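Local coordinates for protein exoglucanase A (Cellulomonas fimi, PDB 7CBD) that hydrolyses, through this catalytic domain, the beta-1,4-glucosidic linkages of cellulose with inversion at the anomeric carbon, releasing cellobiose from the non-reducing chain ends, at residues 36-39 with 40-44; 25-28 with 29-33. All blocks are in the same frame, centred on the assembly; numbering follows the deposited sequence.

Contact 1: 36-39 with 40-44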
ATOM      1  N   PRO A  36     -10.396  13.732 -24.278  1.00  7.78           N
ATOM      2  CA  PRO A  36     -10.676  14.726 -23.224  1.00  7.83           C
ATOM      3  C   PRO A  36     -11.446  14.181 -22.039  1.00  8.32           C
ATOM      4  O   PRO A  36     -11.250  14.672 -20.919  1.00  8.18           O
ATOM      5  CB  PRO A  36     -11.443  15.836 -23.960  1.00  9.72           C
ATOM      6  CG  PRO A  36     -11.879  15.219 -25.267  1.00 11.47           C
ATOM      7  CD  PRO A  36     -10.854  14.180 -25.606  1.00  8.70           C
ATOM      8  N   ALA A  37     -12.312  13.186 -22.236  1.00  7.71           N
ATOM      9  CA  ALA A  37     -13.029  12.614 -21.100  1.00  8.07           C
ATOM     10  C   ALA A  37     -12.066  11.908 -20.154  1.00  7.81           C
ATOM     11  O   ALA A  37     -12.217  11.986 -18.930  1.00  8.84           O
ATOM     12  CB  ALA A  37     -14.107  11.646 -21.583  1.00 10.02           C
ATOM     13  N   LEU A  38     -11.071  11.213 -20.700  1.00  7.74           N
ATOM     14  CA  LEU A  38     -10.079  10.568 -19.853  1.00  7.78           C
ATOM     15  C   LEU A  38      -9.218  11.607 -19.148  1.00  7.01           C
ATOM     16  O   LEU A  38      -8.926  11.472 -17.953  1.00  7.82           O
ATOM     17  CB  LEU A  38      -9.222   9.634 -20.701  1.00  8.12           C
ATOM     18  CG  LEU A  38      -8.070   8.941 -19.980  1.00  8.99           C
ATOM     19  CD1 LEU A  38      -8.641   8.041 -18.893  1.00 10.20           C
ATOM     20  CD2 LEU A  38      -7.245   8.153 -20.981  1.00 10.04           C
ATOM     21  N   ALA A  39      -8.823  12.663 -19.864  1.00  7.13           N
ATOM     22  CA  ALA A  39      -8.085  13.753 -19.232  1.00  7.08           C
ATOM     23  C   ALA A  39      -8.846  14.322 -18.040  1.00  6.55           C
ATOM     24  O   ALA A  39      -8.250  14.617 -16.999  1.00  7.04           O
ATOM     25  CB  ALA A  39      -7.787  14.849 -20.256  1.00  7.64           C
ATOM     26  N   ALA A  40     -10.165  14.495 -18.179  1.00  7.02           N
ATOM     27  CA  ALA A  40     -10.963  15.056 -17.090  1.00  7.40           C
ATOM     28  C   ALA A  40     -10.956  14.144 -15.865  1.00  7.47           C
ATOM     29  O   ALA A  40     -10.904  14.621 -14.721  1.00  8.18           O
ATOM     30  CB  ALA A  40     -12.392  15.319 -17.575  1.00  8.69           C
ATOM     31  N   LYS A  41     -11.018  12.826 -16.082  1.00  7.69           N
ATOM     32  CA  LYS A  41     -10.934  11.887 -14.965  1.00  8.07           C
ATOM     33  C   LYS A  41      -9.570  11.957 -14.289  1.00  7.43           C
ATOM     34  O   LYS A  41      -9.475  11.929 -13.056  1.00  7.68           O
ATOM     35  CB  LYS A  41     -11.185  10.465 -15.458  1.00  8.96           C
ATOM     36  CG  LYS A  41     -12.603  10.177 -15.924  1.00 13.07           C
ATOM     37  CD  LYS A  41     -12.665   8.740 -16.434  1.00 16.63           C
ATOM     38  CE  LYS A  41     -14.077   8.242 -16.656  1.00 20.32           C
ATOM     39  NZ  LYS A  41     -14.059   6.794 -17.019  1.00 22.50           N
ATOM     40  N   MET A  42      -8.501  12.047 -15.085  1.00  7.72           N
ATOM     41  CA  MET A  42      -7.169  12.199 -14.508  1.00  6.93           C
ATOM     42  C   MET A  42      -7.079  13.460 -13.658  1.00  6.66           C
ATOM     43  O   MET A  42      -6.483  13.442 -12.577  1.00  7.20           O
ATOM     44  CB  MET A  42      -6.107  12.196 -15.606  1.00  7.35           C
ATOM     45  CG  MET A  42      -5.995  10.875 -16.338  1.00  7.56           C
ATOM     46  SD  MET A  42      -4.643  10.904 -17.533  1.00  7.97           S
ATOM     47  CE  MET A  42      -4.549   9.172 -17.977  1.00  7.38           C
ATOM     48  N   ARG A  43      -7.692  14.560 -14.111  1.00  7.23           N
ATOM     49  CA  ARG A  43      -7.676  15.777 -13.305  1.00  8.05           C
ATOM     50  C   ARG A  43      -8.349  15.563 -11.952  1.00  7.67           C
ATOM     51  O   ARG A  43      -7.889  16.090 -10.936  1.00  9.15           O
ATOM     52  CB  ARG A  43      -8.303  16.938 -14.074  1.00  8.55           C
ATOM     53  CG  ARG A  43      -7.466  17.366 -15.278  1.00 10.03           C
ATOM     54  CD  ARG A  43      -7.915  18.696 -15.858  1.00 11.23           C
ATOM     55  NE  ARG A  43      -9.278  18.651 -16.384  1.00 11.96           N
ATOM     56  CZ  ARG A  43      -9.591  18.399 -17.654  1.00 12.49           C
ATOM     57  NH1 ARG A  43      -8.644  18.145 -18.553  1.00 13.97           N
ATOM     58  NH2 ARG A  43     -10.864  18.397 -18.028  1.00 12.44           N
ATOM     59  N   THR A  44      -9.429  14.775 -11.912  1.00  7.26           N
ATOM     60  CA  THR A  44     -10.052  14.449 -10.629  1.00  7.84           C
ATOM     61  C   THR A  44      -9.094  13.677  -9.731  1.00  7.29           C
ATOM     62  O   THR A  44      -8.999  13.949  -8.528  1.00  8.92           O
ATOM     63  CB  THR A  44     -11.326  13.640 -10.859  1.00  8.86           C
ATOM     64  OG1 THR A  44     -12.222  14.407 -11.663  1.00  9.50           O
ATOM     65  CG2 THR A  44     -11.998  13.293  -9.529  1.00 10.01           C
TER
HETATM   66  O   HOH W   1     -10.573  17.357 -20.751  1.00 15.29           O
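Arg-43 folds its guanidinium back over Ala-39, one turn earlier in the alpha-helix 36-45, and NH1 comes 3.8 Å from Ala-39 CB. This short helix belongs to the glycosyl hydrolase family 6 catalytic domain, away from the two aspartates predicted to act in catalysis. The arginine chain leaves with CG anti to the carbonyl carbon and bends at chi3 (-63°), which turns the flat group back along the helix; Ala-39 O and Ala-40 CA lie against one of its faces, nearer the margin than the centre. NE is hydrogen-bonded to the carbonyl of Thr-434, so the guanidinium ties the helix to the C-terminal part of the chain as well as lying along its own turn. Shortening this side chain to alanine would take away the donor to Thr-434 O and is likely to leave the water on Pro-36 O without its NH2 partner.

Another side of the helix is apolar. Leu-38 and Met-42 are one turn apart and meet at an oblique angle, with Leu-38 CG 4.1 Å from Met-42 CE; the methionine is extended beyond CG, which carries its methyl back beside the leucine branch. Both side chains are buried and also touch helix 417-425, Leu-38 on Val-424 and Met-42 on Phe-420. Beneath them Met-42 N donates to Leu-38 O at 3.0 Å, with an N-H...O angle of 166°.

Pro-36 O accepts twice, from Ala-40 N and from a water that donates to it at 2.8 Å; the same water lies in the guanidinium plane and accepts from Arg-43 NH2 at 2.9 Å.

Contact 2: 25-28 with 29-33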
ATOM      1  N   VAL A  25       0.258  13.934 -12.247  1.00  7.60           N
ATOM      2  CA  VAL A  25      -1.036  13.498 -12.758  1.00  6.96           C
ATOM      3  C   VAL A  25      -1.569  14.501 -13.773  1.00  6.50           C
ATOM      4  O   VAL A  25      -2.051  14.125 -14.849  1.00  7.42           O
ATOM      5  CB  VAL A  25      -2.029  13.278 -11.604  1.00  7.42           C
ATOM      6  CG1 VAL A  25      -3.415  12.988 -12.159  1.00  7.13           C
ATOM      7  CG2 VAL A  25      -1.558  12.157 -10.699  1.00  7.96           C
ATOM      8  N   ASN A  26      -1.490  15.793 -13.453  1.00  7.12           N
ATOM      9  CA  ASN A  26      -1.982  16.802 -14.387  1.00  8.01           C
ATOM     10  C   ASN A  26      -1.193  16.800 -15.695  1.00  7.48           C
ATOM     11  O   ASN A  26      -1.760  17.059 -16.763  1.00  8.67           O
ATOM     12  CB  ASN A  26      -1.973  18.185 -13.731  1.00  8.72           C
ATOM     13  CG  ASN A  26      -3.111  18.366 -12.741  1.00  9.34           C
ATOM     14  OD1 ASN A  26      -4.206  17.840 -12.932  1.00 10.50           O
ATOM     15  ND2 ASN A  26      -2.855  19.115 -11.678  1.00 10.21           N
ATOM     16  N   ALA A  27       0.113  16.527 -15.641  1.00  7.61           N
ATOM     17  CA  ALA A  27       0.879  16.401 -16.877  1.00  8.05           C
ATOM     18  C   ALA A  27       0.389  15.214 -17.696  1.00  7.67           C
ATOM     19  O   ALA A  27       0.232  15.312 -18.920  1.00  8.50           O
ATOM     20  CB  ALA A  27       2.371  16.285 -16.565  1.00  9.41           C
ATOM     21  N   ALA A  28       0.120  14.085 -17.032  1.00  7.61           N
ATOM     22  CA  ALA A  28      -0.457  12.940 -17.728  1.00  7.92           C
ATOM     23  C   ALA A  28      -1.797  13.299 -18.356  1.00  7.50           C
ATOM     24  O   ALA A  28      -2.097  12.871 -19.479  1.00  8.05           O
ATOM     25  CB  ALA A  28      -0.603  11.761 -16.771  1.00  8.83           C
ATOM     26  N   ALA A  29      -2.612  14.091 -17.653  1.00  7.38           N
ATOM     27  CA  ALA A  29      -3.901  14.507 -18.201  1.00  7.56           C
ATOM     28  C   ALA A  29      -3.711  15.338 -19.463  1.00  7.87           C
ATOM     29  O   ALA A  29      -4.442  15.164 -20.446  1.00  7.80           O
ATOM     30  CB  ALA A  29      -4.688  15.295 -17.152  1.00  8.13           C
ATOM     31  N   GLY A  30      -2.728  16.243 -19.453  1.00  8.55           N
ATOM     32  CA  GLY A  30      -2.440  17.034 -20.635  1.00  8.88           C
ATOM     33  C   GLY A  30      -2.072  16.182 -21.832  1.00  8.62           C
ATOM     34  O   GLY A  30      -2.426  16.509 -22.967  1.00  9.93           O
ATOM     35  N   ARG A  31      -1.376  15.068 -21.595  1.00  7.84           N
ATOM     36  CA  ARG A  31      -1.004  14.174 -22.682  1.00  8.33           C
ATOM     37  C   ARG A  31      -2.184  13.371 -23.203  1.00  8.33           C
ATOM     38  O   ARG A  31      -2.041  12.691 -24.225  1.00  9.64           O
ATOM     39  CB  ARG A  31       0.146  13.261 -22.252  1.00  9.49           C
ATOM     40  CG  ARG A  31       1.429  14.024 -21.974  1.00  9.20           C
ATOM     41  CD  ARG A  31       2.618  13.107 -21.759  1.00  9.84           C
ATOM     42  NE  ARG A  31       2.545  12.341 -20.511  1.00  9.04           N
ATOM     43  CZ  ARG A  31       3.022  12.755 -19.338  1.00  9.03           C
ATOM     44  NH1 ARG A  31       2.944  11.969 -18.272  1.00  9.35           N
ATOM     45  NH2 ARG A  31       3.572  13.952 -19.224  1.00 10.17           N
ATOM     46  N   GLN A  32      -3.341  13.453 -22.543  1.00  7.81           N
ATOM     47  CA  GLN A  32      -4.576  12.859 -23.037  1.00  9.14           C
ATOM     48  C   GLN A  32      -5.466  13.877 -23.744  1.00  8.98           C
ATOM     49  O   GLN A  32      -6.695  13.741 -23.738  1.00 10.08           O
ATOM     50  CB  GLN A  32      -5.328  12.144 -21.912  1.00  9.73           C
ATOM     51  CG  GLN A  32      -4.565  10.945 -21.357  1.00 11.02           C
ATOM     52  CD  GLN A  32      -4.226   9.919 -22.426  1.00 11.80           C
ATOM     53  OE1 GLN A  32      -5.001   9.697 -23.362  1.00 12.80           O
ATOM     54  NE2 GLN A  32      -3.065   9.285 -22.291  1.00 12.32           N
ATOM     55  N   SER A  33      -4.857  14.883 -24.379  1.00  8.47           N
ATOM     56  CA  SER A  33      -5.624  15.883 -25.117  1.00  8.90           C
ATOM     57  C   SER A  33      -6.534  15.247 -26.161  1.00  8.96           C
ATOM     58  O   SER A  33      -7.615  15.776 -26.447  1.00  9.86           O
ATOM     59  CB  SER A  33      -4.666  16.872 -25.775  1.00  9.29           C
ATOM     60  OG  SER A  33      -3.747  16.193 -26.615  1.00  9.68           O
TER
HETATM   61  O   HOH W   2      -1.369  10.224 -20.063  1.00 10.00           O
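Ala-29 closes a regular alpha-helical turn on Val-25, its N donating to Val-25 O at 2.9 Å, while its CB sits 3.4 Å from Asn-26 O. Its methyl side faces helix 36-45, where it touches Met-42 and Arg-43. Gly-30 keeps the helical pattern with a bond from its N to Asn-26 O, and it opens a type I beta turn that runs to Ser-33 and carries the chain on toward helix 36-45.

At Arg-31 the backbone N is shared: it donates to Ala-27 O at 3.1 Å and, weakly, to Ala-28 O. The side chain runs back over the preceding turn. A bend at chi3 (-69°) lays one guanidinium face over Ala-27 O and Ala-28 CA, both near its margin, and brings NH2 within 3.7 Å of Ala-27 CB. NH1, 3.6 Å from Ala-28 CA, forms a salt bridge with Glu-417, at the start of helix 417-425.

Gln-32 N donates to Ala-29 O, and the beta turn itself is closed by a weak bond from Ser-33 N to Gly-30 O. The glutamine CG lies 3.7 Å from Ala-28 O, and the bend at chi2 (-57°) turns the amide toward a water. That water donates to Ala-28 O at 2.8 Å and accepts from Gln-32 NE2, so the carbonyl is gripped by the water as well as by the weak bond from Arg-31.

Here, then, a water held in turn by Gln-32 NE2 supplements the backbone bonds, and the partial negative charge on Ala-27 O is likely to favour the guanidinium that lies over it.

How the contacts relate
Contact 2 comes first along the chain, in helix 19-30 and the turn after it, and contact 1 follows at once in helix 36-45; their centres are 8 Å apart. The two helices pack directly on each other, with Ala-39 CB 3.4 Å from Ala-29 O and Met-42 SD 3.7 Å from Ala-29 CA, so the small alanines let the backbones come close. Leu-38 CD2 meets Gln-32 OE1 beside the turn between them. Both contacts also reach helix 417-425, where Phe-420 touches Val-25, Ala-28 and Met-42. Within the catalytic domain, residues near its two sequence ends thus pack together, and the centre of each contact lies about 24 Å from the centre of the chain.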